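PDB 3MY9: muconate cycloisomerase from Azorhizobium caulinodans, which belongs to the enolase superfamily, joining an alpha/beta capping domain to a TIM-type barrel domain that binds a magnesium ion. Local coordinates for residues F165-G170 / L194-N199; V49-A54 / G304-A309. One frame throughout, in Å; residues are numbered along the deposited sequence.

Contact 1: F165-G170 / L194-N199; sequences FKMKTG and LRLDFN
Phe165 to Lys168 and Leu194 to Asp197 are neighbouring parallel strands of the barrel, joined through helix 174-188 in a beta-alpha-beta crossover. Arg195 N bonds to Phe165 O at 2.7 Å. Met167 N then bonds to Arg195 O, Asp197 N to Met167 O and Thr169 N to Asp197 O, so the parallel pairing runs on past the strand ends into the loop. On the sheet face turned toward helix 174-188, Met167 CB packs against Leu196 CD2 at 3.9 Å, and Met167 and Leu196 both touch Leu181 of that helix.

The other face is polar. With CG anti to the backbone N (chi1 -166°) and a bend at chi3, Lys166 lays its CD on Asp197 CB at 3.6 Å and brings NZ to Asp197 OD1 at 3.2 Å, a salt bridge. NZ comes to OD1 from above the carboxylate plane, 37° out of it. Lys166 NZ is also paired with Glu223 and Glu326, so one ammonium is shared among three carboxylates. Asp197 OD2 accepts from Asn199 N at 2.9 Å, an Asx turn that holds the carboxylate as the chain leaves the strand.

Beyond the strands, Thr169 OG1 sits over the centre of the Phe198 ring, 3.2 Å above its plane, and also gives a weak hydrogen bond to Asp197 O; CB makes a CH-pi contact with the same ring. The Asp197 side chain lies about 4 Å from magnesium. Acidic and lysine side chains gathered at the C-terminal ends of the strands are the hallmark of the enolase-superfamily barrel.

Contact 2: V49-A54 / G304-A309; sequences VGWGEA and GGIALA
Ile306 carries CG2 anti to its own backbone N and CG1 anti to its carbonyl carbon (chi1 -58°), and this sends its two branches to different parts of strand 49-54; Glu53, with CG anti to the backbone N (chi1 166°) and an extended chain, reaches the helix. The pair joins the two domains of the enolase-superfamily fold: a strand of the antiparallel sheet in the N-terminal capping domain runs across the start of helix 305-316 from the barrel domain. The segment axes come within 6.9 Å and cross nearly at right angles, at 97°.

CG2 of Ile306 lies against the backbone of Gly52, 3.7 Å from its C atom. CD1 of the same residue touches Trp51 CB at 4.0 Å and meets CE3 of the indole obliquely. Ile360 and Ile362, from a loop, pack on Ile306 as well, and Ile362 also touches Trp51, so Ile306 and Trp51 share an apolar cluster with the loop.

Glu53 lies along the first helical turn. Its CB is 3.8 Å from Ile306 CB, and its CG lies 3.9 Å from Ala307 CB, a fully buried approach. Gly304, at the N-cap position, brings its CA to 4.1 Å from Glu53 OE2. That oxygen is held elsewhere, by a salt bridge to Arg37 and a hydrogen bond from Trp302 NE1, which ties the carboxylate to both domains. The other oxygen, OE1, turns to the helix and takes a weak hydrogen bond from Ala307 N, 3.4 Å away.

Along the chain contact 1 is nested inside the loop closed by contact 2: the sequence runs on from strand 49-54 through further N-terminal-domain helices, enters the barrel, passes through the strands of 165-170 and 194-199, and comes back against the capping domain at helix 305-316, itself part of the barrel domain. In space the two lie on opposite sides of the chain's centre, their centres 29 Å apart and their nearest atoms about 15 Å apart. Only contact 1 lies beside the metal: the Asp197 side chain is about 4 Å from it, and Lys166 pairs with the magnesium ligand Glu223. Contact 2 belongs to the domain junction, where the cap sheet meets the barrel domain.

Contact 1: F165-G170 / L194-N199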
ATOM      1  N   PHE A 165      31.140 -22.056   9.961  1.00 42.76           N
ATOM      2  CA  PHE A 165      30.598 -23.348   9.608  1.00 42.72           C
ATOM      3  C   PHE A 165      29.206 -23.222   9.013  1.00 42.23           C
ATOM      4  O   PHE A 165      28.388 -22.430   9.493  1.00 40.72           O
ATOM      5  CB  PHE A 165      30.551 -24.219  10.846  1.00 44.26           C
ATOM      6  CG  PHE A 165      31.907 -24.548  11.372  1.00 45.88           C
ATOM      7  CD1 PHE A 165      32.561 -25.702  10.955  1.00 48.06           C
ATOM      8  CD2 PHE A 165      32.568 -23.660  12.212  1.00 46.78           C
ATOM      9  CE1 PHE A 165      33.856 -25.986  11.391  1.00 50.40           C
ATOM     10  CE2 PHE A 165      33.870 -23.935  12.667  1.00 47.95           C
ATOM     11  CZ  PHE A 165      34.509 -25.098  12.245  1.00 50.57           C
ATOM     12  N   LYS A 166      28.936 -23.972   7.951  1.00 42.63           N
ATOM     13  CA  LYS A 166      27.583 -24.008   7.408  1.00 42.02           C
ATOM     14  C   LYS A 166      26.971 -25.407   7.455  1.00 42.26           C
ATOM     15  O   LYS A 166      27.477 -26.310   6.828  1.00 43.46           O
ATOM     16  CB  LYS A 166      27.560 -23.497   5.982  1.00 41.48           C
ATOM     17  CG  LYS A 166      26.135 -23.206   5.523  1.00 43.55           C
ATOM     18  CD  LYS A 166      26.074 -23.237   3.994  1.00 47.82           C
ATOM     19  CE  LYS A 166      26.008 -21.901   3.398  1.00 47.25           C
ATOM     20  NZ  LYS A 166      26.046 -22.146   1.907  1.00 50.06           N
ATOM     21  N   MET A 167      25.865 -25.576   8.187  1.00 41.44           N
ATOM     22  CA  MET A 167      25.245 -26.892   8.348  1.00 42.39           C
ATOM     23  C   MET A 167      24.177 -27.010   7.263  1.00 41.38           C
ATOM     24  O   MET A 167      23.323 -26.142   7.134  1.00 38.01           O
ATOM     25  CB  MET A 167      24.624 -27.060   9.763  1.00 41.92           C
ATOM     26  CG  MET A 167      24.217 -28.530  10.187  1.00 45.25           C
ATOM     27  SD  MET A 167      23.125 -28.535  11.664  1.00 40.54           S
ATOM     28  CE  MET A 167      22.456 -30.191  11.531  1.00 47.76           C
ATOM     29  N   LYS A 168      24.250 -28.085   6.484  1.00 42.31           N
ATOM     30  CA  LYS A 168      23.176 -28.467   5.615  1.00 43.99           C
ATOM     31  C   LYS A 168      22.010 -28.990   6.467  1.00 43.93           C
ATOM     32  O   LYS A 168      22.171 -29.862   7.322  1.00 44.60           O
ATOM     33  CB  LYS A 168      23.674 -29.528   4.653  1.00 46.89           C
ATOM     34  CG  LYS A 168      22.827 -29.774   3.447  1.00 50.77           C
ATOM     35  CD  LYS A 168      23.605 -30.707   2.478  1.00 57.34           C
ATOM     36  CE  LYS A 168      22.700 -31.609   1.649  1.00 60.69           C
ATOM     37  NZ  LYS A 168      23.268 -33.009   1.470  1.00 63.79           N
ATOM     38  N   THR A 169      20.827 -28.428   6.265  1.00 43.43           N
ATOM     39  CA  THR A 169      19.691 -28.780   7.099  1.00 43.21           C
ATOM     40  C   THR A 169      18.542 -29.184   6.195  1.00 44.17           C
ATOM     41  O   THR A 169      18.571 -28.918   4.996  1.00 44.59           O
ATOM     42  CB  THR A 169      19.246 -27.567   7.957  1.00 41.96           C
ATOM     43  OG1 THR A 169      19.180 -26.423   7.127  1.00 41.03           O
ATOM     44  CG2 THR A 169      20.196 -27.279   9.104  1.00 39.50           C
ATOM     45  N   GLY A 170      17.509 -29.778   6.789  1.00 44.67           N
ATOM     46  CA  GLY A 170      16.375 -30.271   6.060  1.00 45.24           C
ATOM     47  C   GLY A 170      16.702 -31.557   5.327  1.00 47.84           C
ATOM     48  O   GLY A 170      16.046 -31.863   4.339  1.00 48.55           O
ATOM     49  N   LEU A 194      27.953 -19.952  13.024  1.00 40.27           N
ATOM     50  CA  LEU A 194      27.238 -21.077  12.473  1.00 39.78           C
ATOM     51  C   LEU A 194      26.131 -20.614  11.539  1.00 38.23           C
ATOM     52  O   LEU A 194      25.275 -19.839  11.952  1.00 37.91           O
ATOM     53  CB  LEU A 194      26.606 -21.893  13.610  1.00 39.86           C
ATOM     54  CG  LEU A 194      25.755 -23.109  13.233  1.00 39.97           C
ATOM     55  CD1 LEU A 194      26.560 -24.110  12.432  1.00 38.37           C
ATOM     56  CD2 LEU A 194      25.192 -23.794  14.489  1.00 39.91           C
ATOM     57  N   ARG A 195      26.136 -21.118  10.307  1.00 37.45           N
ATOM     58  CA  ARG A 195      25.111 -20.817   9.326  1.00 36.90           C
ATOM     59  C   ARG A 195      24.375 -22.096   8.974  1.00 37.01           C
ATOM     60  O   ARG A 195      24.948 -23.188   9.075  1.00 38.56           O
ATOM     61  CB  ARG A 195      25.749 -20.236   8.060  1.00 36.58           C
ATOM     62  CG  ARG A 195      26.396 -18.868   8.268  1.00 36.71           C
ATOM     63  CD  ARG A 195      27.915 -18.976   8.362  1.00 37.89           C
ATOM     64  NE  ARG A 195      28.522 -17.688   8.624  1.00 37.09           N
ATOM     65  CZ  ARG A 195      29.074 -16.923   7.695  1.00 37.76           C
ATOM     66  NH1 ARG A 195      29.104 -17.285   6.427  1.00 39.82           N
ATOM     67  NH2 ARG A 195      29.600 -15.783   8.046  1.00 39.64           N
ATOM     68  N   LEU A 196      23.107 -21.985   8.588  1.00 35.51           N
ATOM     69  CA  LEU A 196      22.324 -23.159   8.160  1.00 35.91           C
ATOM     70  C   LEU A 196      21.907 -22.970   6.710  1.00 35.81           C
ATOM     71  O   LEU A 196      21.603 -21.861   6.292  1.00 35.99           O
ATOM     72  CB  LEU A 196      21.052 -23.339   8.994  1.00 34.80           C
ATOM     73  CG  LEU A 196      21.204 -23.276  10.520  1.00 35.73           C
ATOM     74  CD1 LEU A 196      19.835 -23.496  11.232  1.00 28.96           C
ATOM     75  CD2 LEU A 196      22.179 -24.327  10.985  1.00 32.47           C
ATOM     76  N   ASP A 197      21.829 -24.055   5.965  1.00 36.51           N
ATOM     77  CA  ASP A 197      21.409 -23.996   4.580  1.00 37.67           C
ATOM     78  C   ASP A 197      20.390 -25.083   4.292  1.00 38.18           C
ATOM     79  O   ASP A 197      20.718 -26.241   4.382  1.00 38.16           O
ATOM     80  CB  ASP A 197      22.636 -24.203   3.697  1.00 39.09           C
ATOM     81  CG  ASP A 197      22.379 -23.906   2.232  1.00 42.00           C
ATOM     82  OD1 ASP A 197      23.389 -23.806   1.507  1.00 44.45           O
ATOM     83  OD2 ASP A 197      21.203 -23.712   1.822  1.00 44.47           O
ATOM     84  N   PHE A 198      19.161 -24.715   3.934  1.00 38.70           N
ATOM     85  CA  PHE A 198      18.146 -25.737   3.606  1.00 40.58           C
ATOM     86  C   PHE A 198      18.156 -26.166   2.125  1.00 42.08           C
ATOM     87  O   PHE A 198      17.395 -27.010   1.722  1.00 43.24           O
ATOM     88  CB  PHE A 198      16.752 -25.240   3.991  1.00 39.50           C
ATOM     89  CG  PHE A 198      16.480 -25.280   5.468  1.00 37.26           C
ATOM     90  CD1 PHE A 198      15.937 -26.408   6.041  1.00 36.23           C
ATOM     91  CD2 PHE A 198      16.772 -24.186   6.276  1.00 35.19           C
ATOM     92  CE1 PHE A 198      15.674 -26.454   7.411  1.00 37.92           C
ATOM     93  CE2 PHE A 198      16.526 -24.229   7.646  1.00 35.11           C
ATOM     94  CZ  PHE A 198      15.980 -25.372   8.212  1.00 34.95           C
ATOM     95  N   ASN A 199      19.025 -25.562   1.335  1.00 43.41           N
ATOM     96  CA  ASN A 199      19.124 -25.819  -0.121  1.00 45.09           C
ATOM     97  C   ASN A 199      17.754 -25.825  -0.826  1.00 43.79           C
ATOM     98  O   ASN A 199      17.414 -26.741  -1.562  1.00 44.47           O
ATOM     99  CB  ASN A 199      19.966 -27.076  -0.354  1.00 47.91           C
ATOM    100  CG  ASN A 199      21.480 -26.810  -0.101  1.00 53.56           C
ATOM    101  OD1 ASN A 199      22.134 -26.081  -0.871  1.00 58.93           O
ATOM    102  ND2 ASN A 199      22.024 -27.389   0.985  1.00 54.89           N
TER

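Contact 2: V49-A54 / G304-A309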
ATOM      1  N   VAL A  49      49.823 -11.260 -21.576  1.00 69.72           N
ATOM      2  CA  VAL A  49      48.847 -12.341 -21.580  1.00 69.39           C
ATOM      3  C   VAL A  49      47.938 -12.276 -20.356  1.00 67.11           C
ATOM      4  O   VAL A  49      48.398 -11.968 -19.260  1.00 66.41           O
ATOM      5  CB  VAL A  49      49.558 -13.707 -21.601  1.00 71.46           C
ATOM      6  CG1 VAL A  49      48.552 -14.841 -21.642  1.00 71.18           C
ATOM      7  CG2 VAL A  49      50.500 -13.788 -22.795  1.00 73.14           C
ATOM      8  N   GLY A  50      46.655 -12.575 -20.547  1.00 65.98           N
ATOM      9  CA  GLY A  50      45.702 -12.644 -19.442  1.00 64.02           C
ATOM     10  C   GLY A  50      44.758 -13.814 -19.582  1.00 64.33           C
ATOM     11  O   GLY A  50      44.445 -14.234 -20.693  1.00 66.18           O
ATOM     12  N   TRP A  51      44.295 -14.339 -18.456  1.00 63.32           N
ATOM     13  CA  TRP A  51      43.457 -15.530 -18.459  1.00 64.12           C
ATOM     14  C   TRP A  51      42.089 -15.274 -17.842  1.00 63.09           C
ATOM     15  O   TRP A  51      41.941 -14.473 -16.919  1.00 60.59           O
ATOM     16  CB  TRP A  51      44.165 -16.679 -17.728  1.00 64.86           C
ATOM     17  CG  TRP A  51      45.337 -17.253 -18.524  1.00 67.30           C
ATOM     18  CD1 TRP A  51      46.613 -16.787 -18.555  1.00 68.21           C
ATOM     19  CD2 TRP A  51      45.310 -18.400 -19.382  1.00 69.73           C
ATOM     20  NE1 TRP A  51      47.388 -17.574 -19.380  1.00 70.26           N
ATOM     21  CE2 TRP A  51      46.607 -18.572 -19.893  1.00 71.32           C
ATOM     22  CE3 TRP A  51      44.311 -19.312 -19.751  1.00 71.43           C
ATOM     23  CZ2 TRP A  51      46.929 -19.597 -20.778  1.00 75.60           C
ATOM     24  CZ3 TRP A  51      44.632 -20.337 -20.611  1.00 73.85           C
ATOM     25  CH2 TRP A  51      45.930 -20.469 -21.125  1.00 76.50           C
ATOM     26  N   GLY A  52      41.093 -15.956 -18.392  1.00 64.72           N
ATOM     27  CA  GLY A  52      39.760 -16.007 -17.829  1.00 63.99           C
ATOM     28  C   GLY A  52      39.240 -17.425 -17.873  1.00 66.13           C
ATOM     29  O   GLY A  52      39.744 -18.264 -18.619  1.00 68.10           O
ATOM     30  N   GLU A  53      38.228 -17.688 -17.066  1.00 66.74           N
ATOM     31  CA  GLU A  53      37.625 -19.010 -16.977  1.00 69.08           C
ATOM     32  C   GLU A  53      36.125 -18.832 -16.875  1.00 69.80           C
ATOM     33  O   GLU A  53      35.661 -17.995 -16.112  1.00 67.59           O
ATOM     34  CB  GLU A  53      38.158 -19.760 -15.751  1.00 68.58           C
ATOM     35  CG  GLU A  53      37.373 -21.001 -15.363  1.00 68.04           C
ATOM     36  CD  GLU A  53      38.210 -22.010 -14.594  1.00 69.08           C
ATOM     37  OE1 GLU A  53      39.170 -21.595 -13.906  1.00 66.54           O
ATOM     38  OE2 GLU A  53      37.905 -23.223 -14.683  1.00 70.05           O
ATOM     39  N   ALA A  54      35.391 -19.607 -17.665  1.00 73.80           N
ATOM     40  CA  ALA A  54      33.941 -19.657 -17.599  1.00 75.67           C
ATOM     41  C   ALA A  54      33.532 -20.867 -16.770  1.00 77.88           C
ATOM     42  O   ALA A  54      33.702 -22.010 -17.196  1.00 80.22           O
ATOM     43  CB  ALA A  54      33.342 -19.739 -19.010  1.00 77.50           C
ATOM     44  N   GLY A 304      38.406 -23.926  -9.672  1.00 65.44           N
ATOM     45  CA  GLY A 304      39.283 -23.663 -10.796  1.00 66.18           C
ATOM     46  C   GLY A 304      40.043 -22.378 -10.528  1.00 64.55           C
ATOM     47  O   GLY A 304      39.446 -21.340 -10.240  1.00 62.03           O
ATOM     48  N   GLY A 305      41.363 -22.456 -10.625  1.00 65.64           N
ATOM     49  CA  GLY A 305      42.230 -21.428 -10.073  1.00 64.39           C
ATOM     50  C   GLY A 305      42.015 -20.046 -10.645  1.00 62.60           C
ATOM     51  O   GLY A 305      42.187 -19.057  -9.939  1.00 61.06           O
ATOM     52  N   ILE A 306      41.637 -19.984 -11.920  1.00 62.74           N
ATOM     53  CA  ILE A 306      41.493 -18.720 -12.626  1.00 61.56           C
ATOM     54  C   ILE A 306      40.228 -18.007 -12.180  1.00 58.79           C
ATOM     55  O   ILE A 306      40.257 -16.815 -11.880  1.00 58.33           O
ATOM     56  CB  ILE A 306      41.486 -18.916 -14.158  1.00 62.95           C
ATOM     57  CG1 ILE A 306      42.768 -19.601 -14.612  1.00 65.46           C
ATOM     58  CG2 ILE A 306      41.352 -17.566 -14.862  1.00 62.72           C
ATOM     59  CD1 ILE A 306      42.774 -19.987 -16.073  1.00 67.86           C
ATOM     60  N   ALA A 307      39.117 -18.735 -12.129  1.00 57.57           N
ATOM     61  CA  ALA A 307      37.853 -18.178 -11.653  1.00 54.58           C
ATOM     62  C   ALA A 307      37.897 -17.851 -10.155  1.00 52.18           C
ATOM     63  O   ALA A 307      37.255 -16.893  -9.686  1.00 49.95           O
ATOM     64  CB  ALA A 307      36.714 -19.160 -11.933  1.00 55.27           C
ATOM     65  N   LEU A 308      38.618 -18.672  -9.406  1.00 51.09           N
ATOM     66  CA  LEU A 308      38.783 -18.451  -7.980  1.00 49.65           C
ATOM     67  C   LEU A 308      39.615 -17.207  -7.716  1.00 48.25           C
ATOM     68  O   LEU A 308      39.330 -16.466  -6.800  1.00 47.79           O
ATOM     69  CB  LEU A 308      39.461 -19.652  -7.339  1.00 50.94           C
ATOM     70  CG  LEU A 308      39.740 -19.560  -5.842  1.00 50.17           C
ATOM     71  CD1 LEU A 308      38.467 -19.271  -5.077  1.00 50.09           C
ATOM     72  CD2 LEU A 308      40.365 -20.871  -5.403  1.00 51.42           C
ATOM     73  N   ALA A 309      40.647 -16.981  -8.510  1.00 49.25           N
ATOM     74  CA  ALA A 309      41.482 -15.773  -8.364  1.00 48.76           C
ATOM     75  C   ALA A 309      40.602 -14.539  -8.580  1.00 47.20           C
ATOM     76  O   ALA A 309      40.645 -13.580  -7.820  1.00 45.76           O
ATOM     77  CB  ALA A 309      42.658 -15.795  -9.368  1.00 49.49           C
TER